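Local coordinates for conserved hypothetical protein (Bacteroides thetaiotaomicron, PDB 2HQY) that is of unknown function but binds coenzyme A and probably acts as an acyl- or aminoacyltransferase of the acetyltransferase clan, at residues L29-S32 with N33-W37; A193-Y196 with A197-F201; E273-R276 with K277-S281. All coordinates share one frame; numbering follows the deposited sequence. Where two conformers were deposited one is given.

In the fold
Three short helical contacts follow one another along the chain: interaction 1 on helix 31-36, interaction 2 on helix 185-199 and interaction 3 on helix 273-281. Interactions 1 and 2 are neighbours, their centres about 10 Å apart, and they touch: Ser36 and Trp37 pack against Ala193, and Ser36 also meets Tyr196 and Ala197. Interaction 3 stands apart, its centre about 24 Å from that of interaction 1 and about 26 Å from that of interaction 2. All three lie within the range of the phosphatidylglycerol lysyltransferase C-terminal family. Coenzyme A touches Leu275 of interaction 3, and Thr187 and Glu190 of helix 185-199 also belong to its pocket, so these two helices border the cofactor region.

Interaction 1. Residues L29-S32 with N33-W37; sequences LSFS and NLCSW
Phe31 and Cys35, one helical turn apart, meet through a sulfur-aromatic contact. From CB the Phe31 chain swings CG anti to the backbone N (chi1 -178°); farther out, Phe31 CZ lies 3.4 Å, CE1 3.6 Å, CE2 3.9 Å and CD1 4.2 Å from Cys35 SG, so the sulfur sits nearest the CZ-CE1 side. It lies over one ring face, offset toward the rim, 3.8 Å from the centroid. Leu204 also packs on both residues, and Ile7 touches the Phe31 side chain. With an alanine here, the Cys35 sulfur would probably lose its aromatic partner and a gap would open beside Leu204 and Ile7. The contact belongs to the first turn of helix 31-36, with Ser30 as N-cap: its OG accepts a weak capping bond from Asn33 N, and its carbonyl O takes Leu34 N. One residue beyond Phe31, Ser32 O accepts from Ser36 N; in one of the two Ser36 conformers, Ser36 OG, 2.7 Å from Ser32 O, adds a second bond from the other face of the carbonyl plane. A water bridges Ser32 OG and Asn33 OD1, donating to the latter, while Asn33 ND2 bonds to Cys27 O and Glu267 OE2.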
ATOM      1  N   LEU A  29       3.764   9.595  14.057  1.00 15.08           N
ATOM      2  CA  LEU A  29       5.102   9.970  13.584  1.00 14.98           C
ATOM      3  C   LEU A  29       6.172   8.882  13.777  1.00 14.46           C
ATOM      4  O   LEU A  29       7.352   9.081  13.413  1.00 14.67           O
ATOM      5  CB  LEU A  29       5.554  11.294  14.234  1.00 14.66           C
ATOM      6  CG  LEU A  29       4.836  12.527  13.671  1.00 15.84           C
ATOM      7  CD1 LEU A  29       5.274  13.733  14.469  1.00 18.23           C
ATOM      8  CD2 LEU A  29       5.126  12.732  12.207  1.00 19.22           C
ATOM      9  N   SER A  30       5.778   7.747  14.349  1.00 13.96           N
ATOM     10  CA  SER A  30       6.664   6.579  14.344  1.00 14.42           C
ATOM     11  C   SER A  30       6.953   6.153  12.902  1.00 13.89           C
ATOM     12  O   SER A  30       6.033   6.046  12.070  1.00 13.35           O
ATOM     13  CB  SER A  30       6.030   5.415  15.073  1.00 14.63           C
ATOM     14  OG  SER A  30       6.656   4.229  14.633  1.00 17.24           O
ATOM     15  N   PHE A  31       8.220   5.930  12.614  1.00 13.32           N
ATOM     16  CA  PHE A  31       8.622   5.484  11.290  1.00 13.82           C
ATOM     17  C   PHE A  31       7.932   4.175  10.906  1.00 13.39           C
ATOM     18  O   PHE A  31       7.492   4.030   9.766  1.00 13.72           O
ATOM     19  CB  PHE A  31      10.144   5.347  11.174  1.00 13.58           C
ATOM     20  CG  PHE A  31      10.588   4.933   9.806  1.00 13.96           C
ATOM     21  CD1 PHE A  31      10.396   5.799   8.709  1.00 13.56           C
ATOM     22  CD2 PHE A  31      11.171   3.693   9.591  1.00 11.40           C
ATOM     23  CE1 PHE A  31      10.797   5.431   7.425  1.00  9.14           C
ATOM     24  CE2 PHE A  31      11.604   3.307   8.281  1.00 13.83           C
ATOM     25  CZ  PHE A  31      11.405   4.165   7.208  1.00 11.26           C
ATOM     26  N   SER A  32       7.827   3.222  11.850  1.00 12.20           N
ATOM     27  CA  SER A  32       7.141   1.977  11.592  1.00 12.48           C
ATOM     28  C   SER A  32       5.665   2.219  11.243  1.00 12.51           C
ATOM     29  O   SER A  32       5.139   1.596  10.300  1.00 11.51           O
ATOM     30  CB  SER A  32       7.189   1.027  12.814  1.00 12.63           C
ATOM     31  OG  SER A  32       6.580  -0.208  12.450  1.00 15.33           O
ATOM     32  N   ASN A  33       5.003   3.086  12.001  1.00 11.63           N
ATOM     33  CA  ASN A  33       3.575   3.361  11.727  1.00 11.41           C
ATOM     34  C   ASN A  33       3.404   4.020  10.351  1.00 11.45           C
ATOM     35  O   ASN A  33       2.505   3.652   9.587  1.00 11.19           O
ATOM     36  CB  ASN A  33       2.976   4.227  12.822  1.00 11.52           C
ATOM     37  CG  ASN A  33       2.575   3.425  14.040  1.00 13.50           C
ATOM     38  OD1 ASN A  33       2.459   2.175  13.991  1.00 14.46           O
ATOM     39  ND2 ASN A  33       2.296   4.142  15.133  1.00 14.25           N
ATOM     40  N   LEU A  34       4.309   4.930  10.005  1.00 11.01           N
ATOM     41  CA  LEU A  34       4.250   5.603   8.706  1.00 11.87           C
ATOM     42  C   LEU A  34       4.369   4.596   7.551  1.00 11.12           C
ATOM     43  O   LEU A  34       3.581   4.651   6.602  1.00 12.55           O
ATOM     44  CB  LEU A  34       5.349   6.671   8.596  1.00 12.12           C
ATOM     45  CG  LEU A  34       5.073   7.913   9.458  1.00 13.36           C
ATOM     46  CD1 LEU A  34       6.369   8.684   9.695  1.00 13.79           C
ATOM     47  CD2 LEU A  34       4.027   8.830   8.819  1.00 16.04           C
ATOM     48  N   CYS A  35       5.341   3.674   7.630  1.00 10.33           N
ATOM     49  CA  CYS A  35       5.523   2.710   6.547  1.00 10.62           C
ATOM     50  C   CYS A  35       4.436   1.632   6.545  1.00 10.92           C
ATOM     51  O   CYS A  35       3.956   1.225   5.459  1.00 10.92           O
ATOM     52  CB  CYS A  35       6.873   2.015   6.696  1.00 11.20           C
ATOM     53  SG  CYS A  35       8.271   3.087   6.338  1.00 13.03           S
ATOM     54  N   SER A  36       4.091   1.165   7.752  0.50  9.87           N
ATOM     55  CA  SER A  36       3.201   0.004   7.927  0.50 10.50           C
ATOM     56  C   SER A  36       1.765   0.328   7.531  0.50 10.61           C
ATOM     57  O   SER A  36       1.019  -0.566   7.132  0.50 10.74           O
ATOM     58  CB  SER A  36       3.222  -0.535   9.375  0.50 10.08           C
ATOM     59  OG  SER A  36       4.504  -1.021   9.760  0.50  7.76           O
ATOM     60  N   TRP A  37       1.381   1.606   7.653  1.00 10.81           N
ATOM     61  CA  TRP A  37       0.033   2.050   7.250  1.00 11.38           C
ATOM     62  C   TRP A  37      -0.049   2.668   5.850  1.00 10.73           C
ATOM     63  O   TRP A  37      -1.124   3.125   5.416  1.00 10.30           O
ATOM     64  CB  TRP A  37      -0.592   2.978   8.324  1.00 12.09           C
ATOM     65  CG  TRP A  37      -1.003   2.182   9.567  1.00 12.63           C
ATOM     66  CD1 TRP A  37      -0.219   1.876  10.643  1.00 14.78           C
ATOM     67  CD2 TRP A  37      -2.269   1.554   9.797  1.00 13.66           C
ATOM     68  NE1 TRP A  37      -0.936   1.110  11.551  1.00 14.03           N
ATOM     69  CE2 TRP A  37      -2.196   0.900  11.056  1.00 13.65           C
ATOM     70  CE3 TRP A  37      -3.472   1.509   9.080  1.00 15.25           C
ATOM     71  CZ2 TRP A  37      -3.276   0.190  11.601  1.00 13.53           C
ATOM     72  CZ3 TRP A  37      -4.559   0.809   9.630  1.00 16.21           C
ATOM     73  CH2 TRP A  37      -4.442   0.156  10.884  1.00 13.84           C
TER
HETATM   74  O   HOH W   1       3.949  -0.030  13.237  1.00 18.65           O

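Interaction 2. Residues A193-Y196 with A197-F201; sequences ALIY and ALHNF
Tyr196 O takes two hydrogen bonds from Asn200, one from the backbone N and one from side-chain ND2, each 3.0 Å from Tyr196 O and reaching it from opposite faces of the carbonyl plane. Both are bent; the ND2 bond has an N-H...O angle of 143°. The same ND2 lies over the centre of the Tyr196 ring, 3.5 Å above its plane, with ring and amide planes 45° apart. Asn200 CG is anti to its carbonyl carbon (chi1 -63°), which turns the amide back along the helix toward Tyr196. Asn200 is the first residue past helix 185-199 to leave helical phi/psi, and both its donors serve a carbonyl of the last turn. The preceding carbonyls are met in regular i to i+4 fashion: Ala193 O by Ala197 N, Leu194 O by Leu198 N and Ile195 O by His199 N. Ile195 O also lies over one face of the His199 ring. The outer polar ends are satisfied across the dimer: Tyr196 OH bonds to Asp6 OD2, and Asn200 OD1 accepts from Gln44 NE2, both of the second subunit, where Trp57 stacks on His199. On another side the Leu194 and Leu198 side chains lie side by side, with Leu194 CD2 a tight 3.5 Å from Leu198 CD1. These leucines pack on helix 165-179 and strand 216-227, while Ala193, Tyr196 and Ala197 meet helix 31-36.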
ATOM      1  N   ALA A 193      -1.043  -3.820   8.472  1.00 11.33           N
ATOM      2  CA  ALA A 193       0.055  -3.024   9.046  1.00 11.03           C
ATOM      3  C   ALA A 193       0.971  -3.882   9.919  1.00 11.14           C
ATOM      4  O   ALA A 193       2.199  -3.770   9.843  1.00 12.18           O
ATOM      5  CB  ALA A 193      -0.502  -1.853   9.833  1.00 12.14           C
ATOM      6  N   LEU A 194       0.372  -4.776  10.696  1.00 10.35           N
ATOM      7  CA  LEU A 194       1.148  -5.616  11.615  1.00 11.51           C
ATOM      8  C   LEU A 194       2.064  -6.562  10.835  1.00 10.70           C
ATOM      9  O   LEU A 194       3.233  -6.733  11.164  1.00 11.37           O
ATOM     10  CB  LEU A 194       0.149  -6.390  12.494  1.00 11.17           C
ATOM     11  CG  LEU A 194       0.628  -7.224  13.661  1.00 16.40           C
ATOM     12  CD1 LEU A 194      -0.584  -7.414  14.638  1.00 17.02           C
ATOM     13  CD2 LEU A 194       1.116  -8.570  13.101  1.00 18.54           C
ATOM     14  N   ILE A 195       1.516  -7.165   9.801  1.00 11.77           N
ATOM     15  CA  ILE A 195       2.270  -8.114   8.998  1.00 11.41           C
ATOM     16  C   ILE A 195       3.422  -7.408   8.247  1.00 11.51           C
ATOM     17  O   ILE A 195       4.545  -7.929   8.185  1.00 11.02           O
ATOM     18  CB  ILE A 195       1.335  -8.897   8.064  1.00 12.50           C
ATOM     19  CG1 ILE A 195       0.479  -9.903   8.900  1.00 13.21           C
ATOM     20  CG2 ILE A 195       2.161  -9.526   6.908  1.00 11.86           C
ATOM     21  CD1 ILE A 195      -0.609 -10.597   8.084  1.00 13.84           C
ATOM     22  N   TYR A 196       3.162  -6.228   7.689  1.00 10.78           N
ATOM     23  CA  TYR A 196       4.256  -5.457   7.056  1.00 11.21           C
ATOM     24  C   TYR A 196       5.365  -5.197   8.079  1.00 11.28           C
ATOM     25  O   TYR A 196       6.547  -5.368   7.785  1.00 11.22           O
ATOM     26  CB  TYR A 196       3.722  -4.135   6.496  1.00 11.59           C
ATOM     27  CG  TYR A 196       4.795  -3.246   5.907  1.00 11.28           C
ATOM     28  CD1 TYR A 196       5.019  -3.196   4.529  1.00 12.86           C
ATOM     29  CD2 TYR A 196       5.579  -2.450   6.740  1.00 10.16           C
ATOM     30  CE1 TYR A 196       6.000  -2.356   4.003  1.00 12.55           C
ATOM     31  CE2 TYR A 196       6.570  -1.611   6.235  1.00 12.29           C
ATOM     32  CZ  TYR A 196       6.762  -1.549   4.881  1.00 12.48           C
ATOM     33  OH  TYR A 196       7.761  -0.729   4.380  1.00 13.24           O
ATOM     34  N   ALA A 197       4.983  -4.763   9.277  1.00 10.16           N
ATOM     35  CA  ALA A 197       5.970  -4.496  10.338  1.00 10.33           C
ATOM     36  C   ALA A 197       6.804  -5.707  10.699  1.00 11.11           C
ATOM     37  O   ALA A 197       8.043  -5.609  10.845  1.00 10.31           O
ATOM     38  CB  ALA A 197       5.274  -3.970  11.588  1.00  9.67           C
ATOM     39  N   LEU A 198       6.141  -6.852  10.872  1.00 10.83           N
ATOM     40  CA  LEU A 198       6.869  -8.113  11.183  1.00 10.90           C
ATOM     41  C   LEU A 198       7.787  -8.543  10.035  1.00 11.62           C
ATOM     42  O   LEU A 198       8.954  -8.925  10.251  1.00 12.35           O
ATOM     43  CB  LEU A 198       5.870  -9.240  11.546  1.00 11.69           C
ATOM     44  CG  LEU A 198       5.218  -9.076  12.961  1.00 12.10           C
ATOM     45  CD1 LEU A 198       4.174 -10.185  13.178  1.00 12.97           C
ATOM     46  CD2 LEU A 198       6.244  -9.077  14.132  1.00 13.90           C
ATOM     47  N   HIS A 199       7.274  -8.491   8.803  1.00 11.60           N
ATOM     48  CA  HIS A 199       8.093  -8.858   7.653  1.00 11.31           C
ATOM     49  C   HIS A 199       9.331  -7.936   7.476  1.00 12.28           C
ATOM     50  O   HIS A 199      10.354  -8.353   6.923  1.00 11.96           O
ATOM     51  CB  HIS A 199       7.289  -8.725   6.363  1.00 11.25           C
ATOM     52  CG  HIS A 199       6.236  -9.773   6.125  1.00 12.02           C
ATOM     53  ND1 HIS A 199       5.150  -9.629   5.277  1.00 16.52           N
ATOM     54  CD2 HIS A 199       6.069 -10.967   6.742  1.00 10.89           C
ATOM     55  CE1 HIS A 199       4.396 -10.714   5.345  1.00 11.90           C
ATOM     56  NE2 HIS A 199       4.931 -11.538   6.228  1.00 15.94           N
ATOM     57  N   ASN A 200       9.204  -6.681   7.877  1.00 11.61           N
ATOM     58  CA  ASN A 200      10.281  -5.703   7.718  1.00 11.91           C
ATOM     59  C   ASN A 200      10.846  -5.209   9.061  1.00 12.18           C
ATOM     60  O   ASN A 200      11.341  -4.093   9.175  1.00 12.62           O
ATOM     61  CB  ASN A 200       9.738  -4.550   6.882  1.00 12.62           C
ATOM     62  CG  ASN A 200       9.337  -5.020   5.489  1.00 13.24           C
ATOM     63  OD1 ASN A 200      10.211  -5.349   4.661  1.00 10.48           O
ATOM     64  ND2 ASN A 200       8.032  -5.092   5.233  1.00 13.76           N
ATOM     65  N   PHE A 201      10.822  -6.078  10.054  1.00 12.69           N
ATOM     66  CA  PHE A 201      11.035  -5.688  11.445  1.00 13.26           C
ATOM     67  C   PHE A 201      12.369  -4.955  11.677  1.00 14.10           C
ATOM     68  O   PHE A 201      12.402  -3.878  12.277  1.00 13.37           O
ATOM     69  CB  PHE A 201      11.005  -6.964  12.307  1.00 12.77           C
ATOM     70  CG  PHE A 201      10.729  -6.713  13.756  1.00 12.71           C
ATOM     71  CD1 PHE A 201       9.412  -6.491  14.201  1.00 13.03           C
ATOM     72  CD2 PHE A 201      11.768  -6.743  14.695  1.00 13.44           C
ATOM     73  CE1 PHE A 201       9.109  -6.317  15.577  1.00 12.22           C
ATOM     74  CE2 PHE A 201      11.490  -6.551  16.089  1.00 13.74           C
ATOM     75  CZ  PHE A 201      10.159  -6.330  16.532  1.00 13.85           C
TER

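Interaction 3. Residues E273-R276 with K277-S281; sequences EGLR and KAKLS
Helix 273-281 borders the coenzyme A pocket, which it lines with Leu275, and its first two turns are held by four regular i to i+4 backbone bonds. Lys277 N donates to Glu273 O, Ala278 N to Gly274 O, Lys279 N to Leu275 O and Leu280 N to Arg276 O. The first is the straightest, with an N-H...O angle of 172°. Among side chains the closest carbon pair is Arg276 CG with Leu280 CD1, 3.8 Å apart; the two chains lie side by side and point the same way. Arg276 CG stands anti to the backbone N (chi1 174°), which carries the start of the chain alongside the leucine, and a bend at chi3 (-66°) then redirects the guanidinium group, whose NE forms a salt bridge with Asp269. Tyr123 of strand 122-126 packs against both Arg276 and Leu280, so this side of the helix faces that strand.

Leu275 touches coenzyme A, while its CD1 comes within only 4.3 Å of Lys279 CE. The Lys279 chain starts close to the backbone, with CG 3.3 Å from Leu275 O, and then runs out extended; NZ is bound by the carbonyl oxygens of Glu268 and Arg266, which probably helps to keep the ammonium group in place beside the segment leading into the helix. On the solvent-exposed side Lys277 bends at chi3 so that CE lies 3.6 Å from Glu273 O. Its NZ remains 4.4 Å from Glu273 OE1, beyond a salt bridge, so any attraction between the opposite charges is probably loose. Toward the C-terminal end Ser281 OG donates to Ala278 O at 2.6 Å and also bonds to Lys141 NZ.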
ATOM      1  N   GLU A 273     -15.215   1.050  23.736  1.00 26.88           N
ATOM      2  CA  GLU A 273     -15.403   1.172  25.188  1.00 28.24           C
ATOM      3  C   GLU A 273     -14.430   0.285  25.989  1.00 27.94           C
ATOM      4  O   GLU A 273     -13.814   0.749  26.952  1.00 28.16           O
ATOM      5  CB  GLU A 273     -16.870   0.900  25.562  1.00 28.37           C
ATOM      6  CG  GLU A 273     -17.179  -0.577  25.766  1.00 31.54           C
ATOM      7  CD  GLU A 273     -18.625  -0.858  26.183  1.00 31.69           C
ATOM      8  OE1 GLU A 273     -19.189  -0.101  27.007  1.00 36.29           O
ATOM      9  OE2 GLU A 273     -19.185  -1.860  25.682  1.00 36.45           O
ATOM     10  N   GLY A 274     -14.255  -0.966  25.557  1.00 27.86           N
ATOM     11  CA  GLY A 274     -13.339  -1.908  26.209  1.00 27.76           C
ATOM     12  C   GLY A 274     -11.903  -1.438  26.198  1.00 27.16           C
ATOM     13  O   GLY A 274     -11.216  -1.487  27.221  1.00 28.35           O
ATOM     14  N   LEU A 275     -11.460  -0.970  25.037  1.00 26.02           N
ATOM     15  CA  LEU A 275     -10.110  -0.472  24.836  1.00 24.93           C
ATOM     16  C   LEU A 275      -9.881   0.796  25.661  1.00 23.33           C
ATOM     17  O   LEU A 275      -8.804   0.989  26.231  1.00 22.45           O
ATOM     18  CB  LEU A 275      -9.907  -0.174  23.354  1.00 24.93           C
ATOM     19  CG  LEU A 275      -8.551  -0.290  22.646  1.00 26.78           C
ATOM     20  CD1 LEU A 275      -7.782  -1.574  22.984  1.00 29.11           C
ATOM     21  CD2 LEU A 275      -8.785  -0.205  21.141  1.00 26.62           C
ATOM     22  N   ARG A 276     -10.893   1.659  25.704  1.00 21.42           N
ATOM     23  CA  ARG A 276     -10.793   2.910  26.459  1.00 20.85           C
ATOM     24  C   ARG A 276     -10.606   2.637  27.945  1.00 21.30           C
ATOM     25  O   ARG A 276      -9.758   3.254  28.580  1.00 20.92           O
ATOM     26  CB  ARG A 276     -12.033   3.770  26.226  1.00 21.04           C
ATOM     27  CG  ARG A 276     -12.126   5.053  27.079  1.00 19.22           C
ATOM     28  CD  ARG A 276     -13.249   5.973  26.476  1.00 20.56           C
ATOM     29  NE  ARG A 276     -12.844   6.429  25.138  1.00 21.25           N
ATOM     30  CZ  ARG A 276     -13.597   7.119  24.283  1.00 22.43           C
ATOM     31  NH1 ARG A 276     -14.843   7.463  24.590  1.00 23.05           N
ATOM     32  NH2 ARG A 276     -13.100   7.460  23.106  1.00 21.67           N
ATOM     33  N   LYS A 277     -11.437   1.751  28.509  1.00 21.99           N
ATOM     34  CA  LYS A 277     -11.289   1.363  29.921  1.00 22.86           C
ATOM     35  C   LYS A 277      -9.946   0.710  30.202  1.00 21.78           C
ATOM     36  O   LYS A 277      -9.321   1.027  31.210  1.00 22.27           O
ATOM     37  CB  LYS A 277     -12.447   0.479  30.406  1.00 22.89           C
ATOM     38  CG  LYS A 277     -13.730   1.297  30.709  1.00 24.21           C
ATOM     39  CD  LYS A 277     -14.861   0.407  31.169  1.00 25.03           C
ATOM     40  CE  LYS A 277     -15.436  -0.404  30.010  1.00 28.74           C
ATOM     41  NZ  LYS A 277     -16.642  -1.155  30.459  1.00 30.82           N
ATOM     42  N   ALA A 278      -9.489  -0.172  29.305  1.00 20.50           N
ATOM     43  CA  ALA A 278      -8.173  -0.788  29.419  1.00 19.90           C
ATOM     44  C   ALA A 278      -7.042   0.263  29.477  1.00 19.40           C
ATOM     45  O   ALA A 278      -6.185   0.218  30.356  1.00 18.40           O
ATOM     46  CB  ALA A 278      -7.956  -1.778  28.261  1.00 19.51           C
ATOM     47  N   LYS A 279      -7.058   1.212  28.537  1.00 18.59           N
ATOM     48  CA  LYS A 279      -5.995   2.208  28.444  1.00 18.13           C
ATOM     49  C   LYS A 279      -6.064   3.220  29.608  1.00 17.88           C
ATOM     50  O   LYS A 279      -5.025   3.616  30.153  1.00 16.91           O
ATOM     51  CB  LYS A 279      -5.995   2.884  27.064  1.00 17.57           C
ATOM     52  CG  LYS A 279      -5.627   1.874  25.939  1.00 18.90           C
ATOM     53  CD  LYS A 279      -5.302   2.485  24.582  1.00 19.63           C
ATOM     54  CE  LYS A 279      -4.725   1.351  23.683  1.00 21.64           C
ATOM     55  NZ  LYS A 279      -4.560   1.635  22.226  1.00 23.90           N
ATOM     56  N   LEU A 280      -7.280   3.614  30.011  1.00 17.05           N
ATOM     57  CA  LEU A 280      -7.406   4.455  31.208  1.00 17.51           C
ATOM     58  C   LEU A 280      -6.901   3.761  32.485  1.00 17.98           C
ATOM     59  O   LEU A 280      -6.385   4.431  33.388  1.00 18.73           O
ATOM     60  CB  LEU A 280      -8.855   4.917  31.415  1.00 17.31           C
ATOM     61  CG  LEU A 280      -9.370   5.977  30.451  1.00 18.73           C
ATOM     62  CD1 LEU A 280     -10.905   6.092  30.564  1.00 19.65           C
ATOM     63  CD2 LEU A 280      -8.695   7.337  30.689  1.00 19.63           C
ATOM     64  N   SER A 281      -7.074   2.443  32.567  1.00 18.05           N
ATOM     65  CA  SER A 281      -6.740   1.657  33.777  1.00 19.08           C
ATOM     66  C   SER A 281      -5.237   1.661  34.063  1.00 19.47           C
ATOM     67  O   SER A 281      -4.825   1.392  35.196  1.00 19.70           O
ATOM     68  CB  SER A 281      -7.246   0.198  33.695  1.00 18.66           C
ATOM     69  OG  SER A 281      -6.458  -0.621  32.807  1.00 20.03           O
TER